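Local coordinates for protein post-proline cleaving enzyme (Rickettsia typhi, PDB 4HVT) that probably acts as a serine-type oligopeptidase that cuts short peptides on the carboxyl side of proline, at residues I78-V83 with E405-A410; G151-M156 with L648-H653. One frame throughout, in Å; residues are numbered along the deposited sequence.

Contact 1 (I78-V83 with E405-A410)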
loop_
_atom_site.group_PDB
_atom_site.type_symbol
_atom_site.label_atom_id
_atom_site.label_comp_id
_atom_site.label_asym_id
_atom_site.label_seq_id
_atom_site.Cartn_x
_atom_site.Cartn_y
_atom_site.Cartn_z
ATOM N N ILE A 78 -20.058 -5.849 1.109
ATOM C CA ILE A 78 -21.451 -6.068 0.820
ATOM C C ILE A 78 -21.932 -5.187 -0.342
ATOM O O ILE A 78 -21.785 -3.952 -0.308
ATOM C CB ILE A 78 -22.323 -5.719 2.025
ATOM C CG1 ILE A 78 -22.003 -6.727 3.184
ATOM C CG2 ILE A 78 -23.809 -5.717 1.647
ATOM C CD1 ILE A 78 -22.614 -6.424 4.548
ATOM N N ARG A 79 -22.516 -5.844 -1.330
ATOM C CA ARG A 79 -23.312 -5.210 -2.371
ATOM C C ARG A 79 -24.582 -6.002 -2.662
ATOM O O ARG A 79 -24.544 -7.214 -2.919
ATOM C CB ARG A 79 -22.501 -5.041 -3.678
ATOM C CG ARG A 79 -21.339 -4.066 -3.632
ATOM C CD ARG A 79 -20.869 -3.695 -5.033
ATOM N NE ARG A 79 -20.370 -4.869 -5.734
ATOM C CZ ARG A 79 -19.174 -5.418 -5.490
ATOM N NH1 ARG A 79 -18.362 -4.931 -4.569
ATOM N NH2 ARG A 79 -18.792 -6.481 -6.161
ATOM N N LYS A 80 -25.717 -5.312 -2.573
ATOM C CA LYS A 80 -27.038 -5.819 -2.950
ATOM C C LYS A 80 -27.306 -7.229 -2.421
ATOM O O LYS A 80 -27.660 -8.138 -3.157
ATOM C CB LYS A 80 -27.262 -5.710 -4.455
ATOM C CG LYS A 80 -27.152 -4.266 -4.961
ATOM C CD LYS A 80 -27.503 -4.152 -6.427
ATOM C CE LYS A 80 -27.341 -2.716 -6.951
ATOM N NZ LYS A 80 -25.982 -2.172 -6.706
ATOM N N GLY A 81 -27.070 -7.381 -1.120
ATOM C CA GLY A 81 -27.446 -8.611 -0.379
ATOM C C GLY A 81 -26.415 -9.723 -0.404
ATOM O O GLY A 81 -26.666 -10.831 0.098
ATOM N N TYR A 82 -25.273 -9.463 -1.034
ATOM C CA TYR A 82 -24.177 -10.439 -1.125
ATOM C C TYR A 82 -22.906 -9.856 -0.561
ATOM O O TYR A 82 -22.654 -8.657 -0.678
ATOM C CB TYR A 82 -23.909 -10.809 -2.606
ATOM C CG TYR A 82 -24.915 -11.688 -3.224
ATOM C CD1 TYR A 82 -26.067 -11.159 -3.753
ATOM C CD2 TYR A 82 -24.732 -13.061 -3.300
ATOM C CE1 TYR A 82 -27.027 -11.959 -4.323
ATOM C CE2 TYR A 82 -25.690 -13.876 -3.889
ATOM C CZ TYR A 82 -26.831 -13.310 -4.393
ATOM O OH TYR A 82 -27.803 -14.105 -4.970
ATOM N N VAL A 83 -22.047 -10.723 -0.033
ATOM C CA VAL A 83 -20.699 -10.398 0.309
ATOM C C VAL A 83 -19.800 -10.969 -0.743
ATOM O O VAL A 83 -19.904 -12.149 -1.106
ATOM C CB VAL A 83 -20.259 -11.035 1.663
ATOM C CG1 VAL A 83 -18.816 -10.712 1.948
ATOM C CG2 VAL A 83 -21.205 -10.536 2.754
ATOM N N GLU A 405 -22.073 4.399 -0.121
ATOM C CA GLU A 405 -23.252 5.212 0.175
ATOM C C GLU A 405 -24.516 4.534 -0.367
ATOM O O GLU A 405 -25.598 4.834 0.098
ATOM C CB GLU A 405 -23.081 6.637 -0.416
ATOM C CG GLU A 405 -24.117 7.624 0.060
ATOM C CD GLU A 405 -23.790 9.079 -0.252
ATOM O OE1 GLU A 405 -22.655 9.375 -0.704
ATOM O OE2 GLU A 405 -24.728 9.888 -0.066
ATOM N N GLU A 406 -24.400 3.665 -1.355
ATOM C CA GLU A 406 -25.581 2.976 -1.889
ATOM C C GLU A 406 -26.171 1.999 -0.840
ATOM O O GLU A 406 -27.355 1.698 -0.873
ATOM C CB GLU A 406 -25.286 2.219 -3.164
ATOM C CG GLU A 406 -26.580 1.638 -3.731
ATOM C CD GLU A 406 -26.506 1.206 -5.160
ATOM O OE1 GLU A 406 -25.542 1.579 -5.852
ATOM O OE2 GLU A 406 -27.439 0.485 -5.565
ATOM N N GLU A 407 -25.352 1.519 0.077
ATOM C CA GLU A 407 -25.714 0.453 1.003
ATOM C C GLU A 407 -25.911 0.997 2.434
ATOM O O GLU A 407 -25.077 1.753 2.964
ATOM C CB GLU A 407 -24.591 -0.614 1.014
ATOM C CG GLU A 407 -24.421 -1.350 -0.298
ATOM C CD GLU A 407 -25.565 -2.297 -0.622
ATOM O OE1 GLU A 407 -26.309 -2.734 0.293
ATOM O OE2 GLU A 407 -25.714 -2.610 -1.811
ATOM N N GLU A 408 -26.992 0.573 3.095
ATOM C CA GLU A 408 -27.179 0.834 4.527
ATOM C C GLU A 408 -26.198 0.053 5.432
ATOM O O GLU A 408 -25.810 0.574 6.436
ATOM C CB GLU A 408 -28.609 0.461 4.956
ATOM C CG GLU A 408 -29.590 1.453 4.339
ATOM C CD GLU A 408 -31.038 1.114 4.531
ATOM O OE1 GLU A 408 -31.366 -0.087 4.628
ATOM O OE2 GLU A 408 -31.849 2.074 4.559
ATOM N N GLU A 409 -25.858 -1.173 5.050
ATOM C CA GLU A 409 -24.991 -2.049 5.826
ATOM C C GLU A 409 -23.550 -2.008 5.326
ATOM O O GLU A 409 -23.262 -1.696 4.183
ATOM C CB GLU A 409 -25.499 -3.485 5.805
ATOM C CG GLU A 409 -26.862 -3.615 6.465
ATOM C CD GLU A 409 -27.362 -5.075 6.569
ATOM O OE1 GLU A 409 -26.992 -5.957 5.762
ATOM O OE2 GLU A 409 -28.177 -5.326 7.466
ATOM N N ALA A 410 -22.637 -2.375 6.207
ATOM C CA ALA A 410 -21.198 -2.275 5.955
ATOM C C ALA A 410 -20.493 -3.359 6.788
ATOM O O ALA A 410 -21.070 -3.853 7.752
ATOM C CB ALA A 410 -20.677 -0.897 6.358
HETATM O O HOH W 1 -21.239 -2.155 1.928
HETATM O O HOH W 2 -24.764 -1.522 -4.068
HETATM O O HOH W 3 -25.661 0.282 -8.121
HETATM O O HOH W 4 -27.340 -5.231 0.537
#
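The carboxylate of Glu407 is the flat group at the centre of this contact, and Lys80 N meets it obliquely, from above the carboxylate plane: the donor sits 46° out of that plane, 2.8 Å from Glu407 OE2 along a nearly straight N-H...O line. A water, 2, also donates to OE2, while water 4 donates to OE1 and accepts from Gly81 N, tying both carboxylate oxygens to the turn. The setting is the seam of a seven-bladed beta-propeller, where the first blade (four strands within residues 77 to 117) meets the last (four within residues 398 to 436). Residues 79 to 82 form a type I' turn closing a two-residue beta hairpin, and Arg79 and Tyr82 pair through both N-H...O bonds. Facing it is the loop between strands 398-402 and 410-415. Glu407 is folded back at chi2 (-70°), which turns its carboxylate toward Lys80 N while CG rests 3.7 Å from Ile78 O. Its neighbour Glu406 behaves differently: CG lies anti to the backbone N (chi1 -175°) and the extended chain carries OE2 out to a salt bridge with Lys80 NZ at 3.2 Å, whose hydrogen bond is weak. The lysine is straight until its last bond, where a bend presents NZ to both glutamates, directly to Glu406 and through water 2 to Glu407. Water 3 adds a second link from NZ to Glu406, donating to OE1. Such a cluster of acids would probably favour a protonated lysine. Arg79 heads elsewhere, giving NH1 to Tyr404 OH and laying its cation against Tyr84. Beneath the polar layer, the buried Ile78 joins Glu409 in packing on Leu425 of strand 422-426, its CD1 4.3 Å from Glu409 CB.

Contact 2 (G151-M156 with L648-H653)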
loop_
_atom_site.group_PDB
_atom_site.type_symbol
_atom_site.label_atom_id
_atom_site.label_comp_id
_atom_site.label_asym_id
_atom_site.label_seq_id
_atom_site.Cartn_x
_atom_site.Cartn_y
_atom_site.Cartn_z
ATOM N N GLY A 151 1.095 -10.884 -14.057
ATOM C CA GLY A 151 1.926 -10.909 -12.833
ATOM C C GLY A 151 1.803 -9.650 -12.014
ATOM O O GLY A 151 0.709 -9.030 -11.955
ATOM N N GLY A 152 2.930 -9.244 -11.423
ATOM C CA GLY A 152 2.971 -8.097 -10.540
ATOM C C GLY A 152 3.380 -6.829 -11.262
ATOM O O GLY A 152 3.881 -5.876 -10.611
ATOM N N LYS A 153 3.148 -6.757 -12.578
ATOM C CA LYS A 153 3.372 -5.489 -13.249
ATOM C C LYS A 153 2.455 -4.383 -12.688
ATOM O O LYS A 153 1.345 -4.667 -12.206
ATOM C CB LYS A 153 3.132 -5.605 -14.753
ATOM C CG LYS A 153 4.188 -6.442 -15.458
ATOM C CD LYS A 153 4.307 -6.152 -16.938
ATOM C CE LYS A 153 3.099 -6.661 -17.674
ATOM N NZ LYS A 153 3.243 -6.124 -19.050
ATOM N N ASP A 154 2.934 -3.142 -12.732
ATOM C CA ASP A 154 2.101 -1.964 -12.471
ATOM C C ASP A 154 1.184 -1.716 -13.693
ATOM O O ASP A 154 0.067 -1.227 -13.587
ATOM C CB ASP A 154 2.937 -0.697 -12.208
ATOM C CG ASP A 154 3.637 -0.665 -10.841
ATOM O OD1 ASP A 154 3.483 -1.585 -9.997
ATOM O OD2 ASP A 154 4.380 0.321 -10.609
ATOM N N GLU A 155 1.696 -1.997 -14.870
ATOM C CA GLU A 155 0.886 -1.951 -16.094
ATOM C C GLU A 155 -0.270 -2.881 -15.944
ATOM O O GLU A 155 -0.091 -4.019 -15.523
ATOM C CB GLU A 155 1.704 -2.418 -17.274
ATOM C CG GLU A 155 2.754 -1.408 -17.722
ATOM C CD GLU A 155 3.509 -1.853 -18.945
ATOM O OE1 GLU A 155 4.028 -2.962 -18.952
ATOM O OE2 GLU A 155 3.609 -1.037 -19.926
ATOM N N MET A 156 -1.446 -2.418 -16.350
ATOM C CA MET A 156 -2.664 -3.206 -16.215
ATOM C C MET A 156 -3.676 -2.879 -17.332
ATOM O O MET A 156 -3.478 -1.936 -18.121
ATOM C CB MET A 156 -3.271 -3.016 -14.846
ATOM C CG MET A 156 -3.553 -1.586 -14.442
ATOM S SD MET A 156 -4.238 -1.489 -12.729
ATOM C CE MET A 156 -3.039 -2.214 -11.744
ATOM N N LEU A 648 9.981 -7.703 -12.962
ATOM C CA LEU A 648 8.806 -6.959 -13.375
ATOM C C LEU A 648 8.435 -5.892 -12.356
ATOM O O LEU A 648 7.289 -5.439 -12.310
ATOM C CB LEU A 648 7.660 -7.930 -13.647
ATOM C CG LEU A 648 7.864 -8.781 -14.917
ATOM C CD1 LEU A 648 6.688 -9.731 -15.086
ATOM C CD2 LEU A 648 8.041 -7.910 -16.138
ATOM N N ASP A 649 9.386 -5.540 -11.487
ATOM C CA ASP A 649 9.183 -4.402 -10.589
ATOM C C ASP A 649 9.327 -3.145 -11.437
ATOM O O ASP A 649 10.422 -2.701 -11.730
ATOM C CB ASP A 649 10.171 -4.431 -9.409
ATOM C CG ASP A 649 9.894 -3.326 -8.358
ATOM O OD1 ASP A 649 9.448 -2.179 -8.691
ATOM O OD2 ASP A 649 10.177 -3.627 -7.168
ATOM N N GLN A 650 8.190 -2.612 -11.838
ATOM C CA GLN A 650 8.130 -1.371 -12.573
ATOM C C GLN A 650 8.063 -0.111 -11.691
ATOM O O GLN A 650 8.018 1.023 -12.234
ATOM C CB GLN A 650 6.898 -1.401 -13.490
ATOM C CG GLN A 650 6.955 -2.611 -14.421
ATOM C CD GLN A 650 5.773 -2.665 -15.372
ATOM O OE1 GLN A 650 4.652 -2.461 -14.951
ATOM N NE2 GLN A 650 6.047 -2.910 -16.688
ATOM N N ARG A 651 7.984 -0.271 -10.383
ATOM C CA ARG A 651 7.908 0.864 -9.469
ATOM C C ARG A 651 9.342 1.416 -9.317
ATOM O O ARG A 651 9.634 2.503 -9.766
ATOM C CB ARG A 651 7.319 0.430 -8.124
ATOM C CG ARG A 651 6.851 1.548 -7.206
ATOM C CD ARG A 651 5.548 2.222 -7.691
ATOM N NE ARG A 651 4.610 1.148 -7.917
ATOM C CZ ARG A 651 3.990 0.479 -6.959
ATOM N NH1 ARG A 651 4.071 0.886 -5.678
ATOM N NH2 ARG A 651 3.324 -0.645 -7.249
ATOM N N VAL A 652 10.244 0.649 -8.700
ATOM C CA VAL A 652 11.583 1.124 -8.443
ATOM C C VAL A 652 12.620 0.591 -9.441
ATOM O O VAL A 652 13.650 1.232 -9.607
ATOM C CB VAL A 652 12.066 0.801 -6.999
ATOM C CG1 VAL A 652 11.200 1.472 -5.953
ATOM C CG2 VAL A 652 12.042 -0.685 -6.748
ATOM N N HIS A 653 12.359 -0.559 -10.071
ATOM C CA HIS A 653 13.262 -1.244 -10.999
ATOM C C HIS A 653 14.201 -2.185 -10.211
ATOM O O HIS A 653 14.680 -1.838 -9.162
ATOM C CB HIS A 653 14.054 -0.261 -11.852
ATOM C CG HIS A 653 14.737 -0.878 -13.046
ATOM N ND1 HIS A 653 15.864 -1.661 -12.966
ATOM C CD2 HIS A 653 14.484 -0.741 -14.368
ATOM C CE1 HIS A 653 16.237 -2.039 -14.172
ATOM N NE2 HIS A 653 15.428 -1.459 -15.047
HETATM O O HOH W 5 5.543 -3.530 -10.345
HETATM O O HOH W 6 5.263 2.872 -11.197
#
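Gln650 and Arg651 directly follow Asp649, the probable acid of a Ser-His-Asp triad with Ser566 and His682, and both reach out of that active-site loop to grip Asp154 and Glu155. Arg651 takes Asp154 side-on in a two-bond salt bridge: Arg651 NE is 2.8 Å from Asp154 OD2 and Arg651 NH2 is 2.9 Å from Asp154 OD1. Both oxygens lie within 5° of the guanidinium plane, yet the carboxylate is turned 31° against it, and NH2 meets OD1 from above the carboxylate plane. Two successive bends, at chi2 and chi3, curl the arginine so that this edge faces the acid. The loop leaves strand 640-646 of the alpha/beta-hydrolase fold and leads to helix 655-664; its partner is the turn between strands 143-150 and 155-162 in the second blade of the beta-propeller, so the bonds span the two domains. Gln650, extended beyond CG, works through both ends of its amide. Gln650 OE1 receives Glu155 N at 3.0 Å, almost in line with its C=O bond, and more weakly Asp154 N. Gln650 NE2 donates to Glu155 OE1 at 3.0 Å from well above the carboxylate plane. Lys153 NZ approaches that same oxygen from the opposite face, while also forming a salt bridge with Glu184. The aliphatic part of Lys153 slants over the amide, CB lying 3.5 Å from Gln650 OE1, and its CG touches Leu648 CD1 at 4.1 Å. Water 5 accepts from Gln650 N and lies 2.9 Å from Asp154 OD1.

Overall arrangement
The two contacts alternate along the chain: segments 78-83 and 151-156 come first, in neighbouring blades of the propeller, followed by 405-410 in the last blade and 648-653 in the hydrolase domain. Their centres stand 33 Å apart and their nearest atoms about 17 Å, without touching. Contact 1 stays within one domain and joins the first and last blades, which have separate sheets, so side chains and waters help to close the ring here. Contact 2 runs between domains, fixing a turn of the second blade to the loop that carries the probable catalytic acid. The pair illustrates how sequence-distant segments can join blades within a domain in one place and join two domains in another.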